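Local coordinates for protein putative acetyl transferase (PDB 1VKC) that probably transfers an acyl group, most likely acetyl, to an unidentified acceptor, as a member of the GNAT acetyltransferase family, at residues Glu18-Ile23 with His61-Ala66; Trp78-Leu83 with Tyr93-Glu98. All blocks are in the same frame, centred on the assembly; numbering follows the deposited sequence. Where two conformers were deposited one is given.

Contact 1: residues Glu18-Ile23 with His61-Ala66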
ATOM      1  N   GLU A  18       6.638 -20.826  -6.043  1.00 34.06           N
ATOM      2  CA  GLU A  18       5.193 -20.970  -5.783  1.00 34.77           C
ATOM      3  C   GLU A  18       4.527 -19.706  -5.205  1.00 35.83           C
ATOM      4  O   GLU A  18       3.297 -19.604  -5.192  1.00 34.40           O
ATOM      5  CB  GLU A  18       4.950 -22.129  -4.817  1.00 34.25           C
ATOM      6  N   TYR A  19       5.336 -18.760  -4.735  1.00 34.28           N
ATOM      7  CA  TYR A  19       4.844 -17.546  -4.053  1.00 33.91           C
ATOM      8  C   TYR A  19       4.987 -16.270  -4.880  1.00 31.72           C
ATOM      9  O   TYR A  19       4.856 -15.176  -4.336  1.00 28.04           O
ATOM     10  CB  TYR A  19       5.605 -17.358  -2.727  1.00 36.12           C
ATOM     11  CG  TYR A  19       5.199 -18.307  -1.625  1.00 37.83           C
ATOM     12  CD1 TYR A  19       4.227 -17.937  -0.692  1.00 38.46           C
ATOM     13  CD2 TYR A  19       5.780 -19.581  -1.510  1.00 38.59           C
ATOM     14  CE1 TYR A  19       3.839 -18.802   0.333  1.00 39.76           C
ATOM     15  CE2 TYR A  19       5.402 -20.459  -0.484  1.00 38.75           C
ATOM     16  CZ  TYR A  19       4.428 -20.058   0.437  1.00 38.80           C
ATOM     17  OH  TYR A  19       4.036 -20.896   1.460  1.00 39.16           O
ATOM     18  N   ILE A  20       5.243 -16.389  -6.182  1.00 31.11           N
ATOM     19  CA  ILE A  20       5.515 -15.192  -7.014  1.00 30.49           C
ATOM     20  C   ILE A  20       4.340 -14.191  -6.987  1.00 28.91           C
ATOM     21  O   ILE A  20       4.544 -12.990  -6.843  1.00 27.52           O
ATOM     22  CB  ILE A  20       5.901 -15.566  -8.481  1.00 31.57           C
ATOM     23  CG1 ILE A  20       7.262 -16.256  -8.518  1.00 34.74           C
ATOM     24  CG2 ILE A  20       5.981 -14.315  -9.350  1.00 32.30           C
ATOM     25  CD1 ILE A  20       7.471 -17.105  -9.761  1.00 37.18           C
ATOM     26  N   GLU A  21       3.120 -14.682  -7.066  1.00 28.87           N
ATOM     27  CA  GLU A  21       1.964 -13.781  -7.046  1.00 26.98           C
ATOM     28  C   GLU A  21       1.916 -12.986  -5.727  1.00 25.84           C
ATOM     29  O   GLU A  21       1.697 -11.772  -5.737  1.00 27.12           O
ATOM     30  CB  GLU A  21       0.661 -14.557  -7.261  1.00 31.05           C
ATOM     31  N   GLU A  22       2.147 -13.665  -4.603  1.00 27.56           N
ATOM     32  CA  GLU A  22       2.129 -12.999  -3.278  1.00 28.07           C
ATOM     33  C   GLU A  22       3.288 -12.023  -3.117  1.00 25.96           C
ATOM     34  O   GLU A  22       3.122 -10.948  -2.550  1.00 22.65           O
ATOM     35  CB  GLU A  22       2.137 -14.025  -2.149  1.00 34.85           C
ATOM     36  CG  GLU A  22       0.805 -14.726  -1.989  1.00 39.26           C
ATOM     37  CD  GLU A  22       0.865 -15.866  -0.999  1.00 45.05           C
ATOM     38  OE1 GLU A  22       1.643 -15.773  -0.010  1.00 47.08           O
ATOM     39  OE2 GLU A  22       0.116 -16.857  -1.195  1.00 49.07           O
ATOM     40  N   ILE A  23       4.456 -12.401  -3.644  1.00 23.11           N
ATOM     41  CA  ILE A  23       5.628 -11.516  -3.680  1.00 24.86           C
ATOM     42  C   ILE A  23       5.310 -10.257  -4.482  1.00 25.69           C
ATOM     43  O   ILE A  23       5.548  -9.146  -4.037  1.00 24.57           O
ATOM     44  CB  ILE A  23       6.830 -12.260  -4.314  1.00 26.16           C
ATOM     45  CG1 ILE A  23       7.275 -13.422  -3.411  1.00 26.01           C
ATOM     46  CG2 ILE A  23       7.994 -11.288  -4.565  1.00 26.16           C
ATOM     47  CD1 ILE A  23       8.237 -14.399  -4.092  1.00 27.87           C
ATOM     48  N   HIS A  61      15.962 -16.213 -13.182  1.00 35.34           N
ATOM     49  CA  HIS A  61      15.488 -15.640 -11.910  1.00 32.23           C
ATOM     50  C   HIS A  61      15.405 -16.690 -10.799  1.00 31.92           C
ATOM     51  O   HIS A  61      15.139 -17.870 -11.056  1.00 32.50           O
ATOM     52  CB  HIS A  61      14.122 -14.960 -12.104  0.65 35.08           C
ATOM     53  CG  HIS A  61      12.974 -15.920 -12.246  0.65 35.84           C
ATOM     54  ND1 HIS A  61      12.380 -16.202 -13.458  0.65 38.09           N
ATOM     55  CD2 HIS A  61      12.311 -16.660 -11.323  0.65 37.01           C
ATOM     56  CE1 HIS A  61      11.402 -17.074 -13.277  0.65 36.90           C
ATOM     57  NE2 HIS A  61      11.344 -17.373 -11.991  0.65 36.69           N
ATOM     58  N   LYS A  62      15.635 -16.257  -9.565  1.00 27.53           N
ATOM     59  CA  LYS A  62      15.494 -17.104  -8.388  1.00 25.18           C
ATOM     60  C   LYS A  62      14.863 -16.302  -7.272  1.00 24.90           C
ATOM     61  O   LYS A  62      15.254 -15.174  -7.015  1.00 23.66           O
ATOM     62  CB  LYS A  62      16.863 -17.612  -7.928  1.00 27.00           C
ATOM     63  CG  LYS A  62      16.864 -18.448  -6.675  1.00 29.08           C
ATOM     64  CD  LYS A  62      16.261 -19.815  -6.907  1.00 32.40           C
ATOM     65  CE  LYS A  62      16.336 -20.661  -5.660  1.00 34.57           C
ATOM     66  NZ  LYS A  62      15.757 -22.022  -5.888  1.00 35.01           N
ATOM     67  N   PHE A  63      13.877 -16.888  -6.625  1.00 24.40           N
ATOM     68  CA  PHE A  63      13.258 -16.302  -5.463  1.00 23.99           C
ATOM     69  C   PHE A  63      13.488 -17.193  -4.279  1.00 23.41           C
ATOM     70  O   PHE A  63      13.365 -18.418  -4.386  1.00 23.68           O
ATOM     71  CB  PHE A  63      11.758 -16.186  -5.676  1.00 24.93           C
ATOM     72  CG  PHE A  63      11.353 -15.186  -6.701  1.00 25.10           C
ATOM     73  CD1 PHE A  63      11.101 -13.869  -6.343  1.00 25.50           C
ATOM     74  CD2 PHE A  63      11.129 -15.574  -8.011  1.00 26.40           C
ATOM     75  CE1 PHE A  63      10.693 -12.948  -7.280  1.00 24.40           C
ATOM     76  CE2 PHE A  63      10.718 -14.656  -8.955  1.00 27.35           C
ATOM     77  CZ  PHE A  63      10.491 -13.333  -8.586  1.00 26.32           C
ATOM     78  N   PHE A  64      13.824 -16.592  -3.135  1.00 25.38           N
ATOM     79  CA  PHE A  64      13.709 -17.273  -1.833  1.00 24.85           C
ATOM     80  C   PHE A  64      12.661 -16.553  -0.998  1.00 26.23           C
ATOM     81  O   PHE A  64      12.573 -15.327  -1.040  1.00 24.58           O
ATOM     82  CB  PHE A  64      15.022 -17.280  -1.074  1.00 27.40           C
ATOM     83  CG  PHE A  64      16.071 -18.153  -1.685  1.00 27.44           C
ATOM     84  CD1 PHE A  64      16.044 -19.539  -1.492  1.00 29.45           C
ATOM     85  CD2 PHE A  64      17.090 -17.605  -2.448  1.00 26.55           C
ATOM     86  CE1 PHE A  64      17.040 -20.367  -2.051  1.00 24.83           C
ATOM     87  CE2 PHE A  64      18.077 -18.424  -3.015  1.00 26.17           C
ATOM     88  CZ  PHE A  64      18.045 -19.813  -2.798  1.00 27.76           C
ATOM     89  N   VAL A  65      11.892 -17.309  -0.222  1.00 21.43           N
ATOM     90  CA  VAL A  65      10.944 -16.712   0.699  1.00 25.74           C
ATOM     91  C   VAL A  65      11.184 -17.174   2.124  1.00 25.92           C
ATOM     92  O   VAL A  65      11.664 -18.293   2.356  1.00 28.32           O
ATOM     93  CB  VAL A  65       9.468 -16.996   0.279  1.00 25.16           C
ATOM     94  CG1 VAL A  65       9.156 -16.317  -1.048  1.00 25.18           C
ATOM     95  CG2 VAL A  65       9.183 -18.495   0.201  1.00 27.14           C
ATOM     96  N   ALA A  66      10.854 -16.300   3.073  1.00 26.93           N
ATOM     97  CA  ALA A  66      10.839 -16.624   4.490  1.00 26.42           C
ATOM     98  C   ALA A  66       9.379 -16.874   4.848  1.00 28.05           C
ATOM     99  O   ALA A  66       8.523 -16.025   4.585  1.00 25.01           O
ATOM    100  CB  ALA A  66      11.386 -15.476   5.308  1.00 25.73           C
TER
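Ile23 drives its CD1 methyl into the angle between Phe63 and Val65, and this is the tightest point where the start of helix 20-31 lies on strand 60-68. The methyl comes within 3.7 Å of Phe63 CD1, and Val65 CG1 touches it from the strand at the same distance. One turn earlier, Ile20 brings a different part of its branch to the same side of the Phe63 ring: its CG1 methylene stands 4.2 Å from the centroid of that ring, 29° off the normal, an off-centre CH-pi contact. In both isoleucines CG1 is anti to the carbonyl carbon (chi1 -68° in Ile20, -66° in Ile23), which carries the CD1 ends out from the helix and over the strand. No hydrogen bond crosses the contact; the helix start is held within itself, Ile23 N bonding to the carbonyl of Tyr19, its N-cap residue.

Ile23, Phe63 and Val65 are buried, whereas Tyr19, Ile20 and His61 are partly exposed and pack more loosely. Tyr19 crosses Val65 at roughly a right angle, its CD2 lying 4.0 Å from Val65 CG2, while Glu22 OE1 sits in plane at the edge of the phenol ring and the hydroxyl makes a weak bond to Ser71. At the other end the approach of Ile20 CD1 to the His61 imidazole is slight and doubtful, since that side chain has two conformers; in one of them NE2 bonds to Glu17.

Around this half-buried seam, Phe52 of helix 41-57 covers Ile20 and Leu56 of the same helix covers Phe63, Trp78 of strand 73-83 lies on the far side of Phe63, and Val14 of strand 11-15 flanks Val65.

Contact 2: residues Trp78-Leu83 with Tyr93-Glu98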
ATOM      1  N   TRP A  78      14.709 -11.501  -4.458  1.00 20.97           N
ATOM      2  CA  TRP A  78      14.591 -11.773  -5.899  1.00 21.63           C
ATOM      3  C   TRP A  78      15.973 -11.617  -6.509  1.00 21.93           C
ATOM      4  O   TRP A  78      16.536 -10.547  -6.467  1.00 19.41           O
ATOM      5  CB  TRP A  78      13.549 -10.806  -6.514  1.00 25.44           C
ATOM      6  CG  TRP A  78      13.302 -10.918  -8.011  1.00 25.68           C
ATOM      7  CD1 TRP A  78      13.816 -11.844  -8.878  1.00 26.19           C
ATOM      8  CD2 TRP A  78      12.443 -10.076  -8.795  1.00 25.77           C
ATOM      9  NE1 TRP A  78      13.360 -11.602 -10.150  1.00 27.06           N
ATOM     10  CE2 TRP A  78      12.506 -10.534 -10.130  1.00 26.40           C
ATOM     11  CE3 TRP A  78      11.625  -8.978  -8.499  1.00 27.24           C
ATOM     12  CZ2 TRP A  78      11.783  -9.927 -11.177  1.00 27.73           C
ATOM     13  CZ3 TRP A  78      10.901  -8.367  -9.539  1.00 27.43           C
ATOM     14  CH2 TRP A  78      10.991  -8.843 -10.860  1.00 26.97           C
ATOM     15  N   ILE A  79      16.501 -12.712  -7.065  1.00 20.93           N
ATOM     16  CA  ILE A  79      17.829 -12.760  -7.671  1.00 22.05           C
ATOM     17  C   ILE A  79      17.730 -12.982  -9.172  1.00 22.76           C
ATOM     18  O   ILE A  79      16.924 -13.810  -9.633  1.00 19.84           O
ATOM     19  CB  ILE A  79      18.649 -13.934  -7.103  1.00 24.48           C
ATOM     20  CG1 ILE A  79      18.551 -14.004  -5.591  1.00 24.53           C
ATOM     21  CG2 ILE A  79      20.123 -13.834  -7.555  1.00 25.53           C
ATOM     22  CD1 ILE A  79      18.825 -15.364  -5.067  1.00 28.09           C
ATOM     23  N   CYS A  80      18.574 -12.267  -9.914  1.00 24.90           N
ATOM     24  CA  CYS A  80      18.742 -12.437 -11.357  1.00 24.88           C
ATOM     25  C   CYS A  80      20.210 -12.684 -11.700  1.00 24.86           C
ATOM     26  O   CYS A  80      21.065 -11.835 -11.408  1.00 25.27           O
ATOM     27  CB  CYS A  80      18.300 -11.165 -12.092  1.00 27.66           C
ATOM     28  SG  CYS A  80      18.303 -11.277 -13.888  1.00 34.76           S
ATOM     29  N   ILE A  81      20.493 -13.819 -12.343  1.00 22.43           N
ATOM     30  CA  ILE A  81      21.844 -14.114 -12.847  1.00 22.56           C
ATOM     31  C   ILE A  81      22.015 -13.441 -14.192  1.00 22.62           C
ATOM     32  O   ILE A  81      21.230 -13.675 -15.109  1.00 22.58           O
ATOM     33  CB  ILE A  81      22.073 -15.648 -12.997  1.00 26.07           C
ATOM     34  CG1 ILE A  81      21.953 -16.362 -11.645  1.00 27.39           C
ATOM     35  CG2 ILE A  81      23.426 -15.939 -13.681  1.00 26.79           C
ATOM     36  CD1 ILE A  81      22.986 -15.964 -10.621  1.00 27.53           C
ATOM     37  N   THR A  82      23.027 -12.590 -14.313  1.00 21.29           N
ATOM     38  CA  THR A  82      23.253 -11.847 -15.548  1.00 23.12           C
ATOM     39  C   THR A  82      24.729 -11.536 -15.708  1.00 21.37           C
ATOM     40  O   THR A  82      25.565 -12.120 -14.983  1.00 24.12           O
ATOM     41  CB  THR A  82      22.352 -10.562 -15.580  1.00 25.37           C
ATOM     42  OG1 THR A  82      22.529  -9.869 -16.816  1.00 26.00           O
ATOM     43  CG2 THR A  82      22.779  -9.554 -14.518  1.00 25.79           C
ATOM     44  N   LEU A  83      25.075 -10.697 -16.691  1.00 21.68           N
ATOM     45  CA  LEU A  83      26.465 -10.274 -16.893  1.00 21.36           C
ATOM     46  C   LEU A  83      26.698  -8.852 -16.444  1.00 22.90           C
ATOM     47  O   LEU A  83      25.852  -7.986 -16.632  1.00 20.82           O
ATOM     48  CB  LEU A  83      26.887 -10.404 -18.356  1.00 23.51           C
ATOM     49  CG  LEU A  83      27.065 -11.825 -18.873  1.00 24.58           C
ATOM     50  CD1 LEU A  83      27.158 -11.800 -20.399  1.00 25.26           C
ATOM     51  CD2 LEU A  83      28.279 -12.492 -18.259  1.00 27.28           C
ATOM     52  N   TYR A  93      22.260 -10.231  -9.691  1.00 19.25           N
ATOM     53  CA  TYR A  93      21.668  -8.943  -9.383  1.00 18.02           C
ATOM     54  C   TYR A  93      20.432  -9.176  -8.479  1.00 19.00           C
ATOM     55  O   TYR A  93      19.572 -10.005  -8.785  1.00 19.72           O
ATOM     56  CB  TYR A  93      21.276  -8.223 -10.656  1.00 22.22           C
ATOM     57  CG  TYR A  93      20.870  -6.784 -10.420  1.00 22.75           C
ATOM     58  CD1 TYR A  93      19.529  -6.424 -10.304  1.00 24.88           C
ATOM     59  CD2 TYR A  93      21.829  -5.784 -10.297  1.00 24.05           C
ATOM     60  CE1 TYR A  93      19.160  -5.098 -10.094  1.00 23.62           C
ATOM     61  CE2 TYR A  93      21.465  -4.455 -10.067  1.00 23.58           C
ATOM     62  CZ  TYR A  93      20.137  -4.127  -9.964  1.00 23.06           C
ATOM     63  OH  TYR A  93      19.783  -2.807  -9.753  1.00 27.19           O
ATOM     64  N   ILE A  94      20.379  -8.461  -7.373  1.00 19.34           N
ATOM     65  CA  ILE A  94      19.258  -8.554  -6.444  1.00 21.85           C
ATOM     66  C   ILE A  94      18.302  -7.421  -6.763  1.00 21.76           C
ATOM     67  O   ILE A  94      18.604  -6.232  -6.510  1.00 21.77           O
ATOM     68  CB  ILE A  94      19.726  -8.428  -4.980  1.00 22.52           C
ATOM     69  CG1 ILE A  94      20.850  -9.414  -4.647  1.00 24.97           C
ATOM     70  CG2 ILE A  94      18.525  -8.559  -4.007  1.00 22.21           C
ATOM     71  CD1 ILE A  94      20.500 -10.815  -4.708  1.00 25.78           C
ATOM     72  N   TYR A  95      17.168  -7.776  -7.328  1.00 24.83           N
ATOM     73  CA  TYR A  95      16.139  -6.802  -7.650  1.00 27.78           C
ATOM     74  C   TYR A  95      15.505  -6.284  -6.398  1.00 28.97           C
ATOM     75  O   TYR A  95      15.204  -5.099  -6.288  1.00 29.41           O
ATOM     76  CB  TYR A  95      15.063  -7.420  -8.534  1.00 29.97           C
ATOM     77  CG  TYR A  95      15.429  -7.437  -9.994  1.00 31.39           C
ATOM     78  CD1 TYR A  95      15.468  -8.620 -10.713  1.00 31.11           C
ATOM     79  CD2 TYR A  95      15.745  -6.253 -10.653  1.00 31.02           C
ATOM     80  CE1 TYR A  95      15.808  -8.620 -12.072  1.00 33.07           C
ATOM     81  CE2 TYR A  95      16.083  -6.246 -11.995  1.00 33.15           C
ATOM     82  CZ  TYR A  95      16.116  -7.431 -12.694  1.00 31.87           C
ATOM     83  OH  TYR A  95      16.452  -7.404 -14.026  1.00 34.95           O
ATOM     84  N   ASP A  96      15.314  -7.179  -5.442  1.00 27.55           N
ATOM     85  CA  ASP A  96      14.531  -6.872  -4.293  1.00 31.44           C
ATOM     86  C   ASP A  96      14.881  -7.743  -3.098  1.00 28.25           C
ATOM     87  O   ASP A  96      15.176  -8.909  -3.249  1.00 26.05           O
ATOM     88  CB  ASP A  96      13.064  -7.115  -4.665  1.00 37.97           C
ATOM     89  CG  ASP A  96      12.130  -6.446  -3.763  1.00 42.20           C
ATOM     90  OD1 ASP A  96      12.576  -5.604  -2.945  1.00 46.54           O
ATOM     91  OD2 ASP A  96      10.914  -6.681  -3.804  1.00 46.20           O
ATOM     92  N   ILE A  97      14.837  -7.142  -1.913  1.00 25.71           N
ATOM     93  CA  ILE A  97      14.785  -7.873  -0.662  1.00 26.37           C
ATOM     94  C   ILE A  97      13.835  -7.093   0.264  1.00 25.81           C
ATOM     95  O   ILE A  97      14.020  -5.902   0.490  1.00 23.25           O
ATOM     96  CB  ILE A  97      16.192  -8.076  -0.084  1.00 31.11           C
ATOM     97  CG1 ILE A  97      16.141  -8.837   1.238  1.00 32.90           C
ATOM     98  CG2 ILE A  97      16.920  -6.756   0.093  1.00 34.91           C
ATOM     99  CD1 ILE A  97      17.377  -9.668   1.463  1.00 35.25           C
ATOM    100  N   GLU A  98      12.787  -7.768   0.725  1.00 24.67           N
ATOM    101  CA  GLU A  98      11.688  -7.139   1.448  1.00 27.44           C
ATOM    102  C   GLU A  98      11.287  -8.048   2.607  1.00 28.13           C
ATOM    103  O   GLU A  98      11.226  -9.269   2.456  1.00 27.84           O
ATOM    104  CB  GLU A  98      10.493  -6.872   0.493  1.00 28.51           C
ATOM    105  CG  GLU A  98      10.710  -5.669  -0.428  1.00 31.04           C
ATOM    106  CD  GLU A  98       9.739  -5.554  -1.622  1.00 33.45           C
ATOM    107  OE1 GLU A  98       9.841  -4.543  -2.366  1.00 35.70           O
ATOM    108  OE2 GLU A  98       8.876  -6.433  -1.840  1.00 37.51           O
TER
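Trp78 offers one face of its indole to Tyr95, whose CD1 stands 3.6 Å from Trp78 CE2, and the opposite face to the stacked ring of Phe63; Phe52 meets the same indole at an inclined angle. The Tyr95 ring turns its edge toward the indole with the planes at 51°. Tyr93 CD1 lies over one face of the Tyr95 ring, and Tyr95 CD2 lies in plane at the edge of the Tyr93 ring. Trp78, Tyr93 and Tyr95 project from the antiparallel hairpin of strands 73-83 and 90-99, where an extra residue on strand 90-99, with Tyr95 in a helical conformation, makes a beta bulge, consistent with the one GNAT enzymes carry in this strand beside the acetyl-CoA site.

With an alanine in place of Trp78, Tyr95 CB and CD1 would probably lose the surface they rest on, and a gap would open between Tyr95 and Phe63.

Away from the bulge the pairing is regular. Cys80 and Tyr93 exchange two short backbone bonds, 2.6 Å from Tyr93 N to Cys80 O and 2.7 Å from Cys80 N to Tyr93 O. On the sheet face opposite the aromatics, Ile79 and Ile94 lie side by side, CG1 of Ile79 meeting CD1 of Ile94, and Ala116 of helix 108-122 covers Ile79. With its sulfur anti to the backbone N (chi1 -175°), Cys80 reaches the Tyr95 ring obliquely, yet its closest touch is CB, 3.6 Å from Tyr95 CE1.

Overall arrangement
The two contacts work on neighbouring strands of one sheet and meet directly: Lys62 O lies 2.8 Å from Ile79 N, a probable hydrogen bond between strands 60-68 and 73-83. Both are partly buried. Contact 1, with three of its six touching residues buried, lies farther from the centre of the chain and lays a helix start on the sheet by aliphatic and aromatic side chains alone. Contact 2, with four of eight buried, is nearer the centre and is built into the sheet itself, with backbone hydrogen bonds as its frame and rings on one face. Where Phe63 meets Trp78, an aromatic run extends from strand 60-68 to the bulged strand 90-99, with the isoleucines of helix 20-31 packed on its Phe63 end.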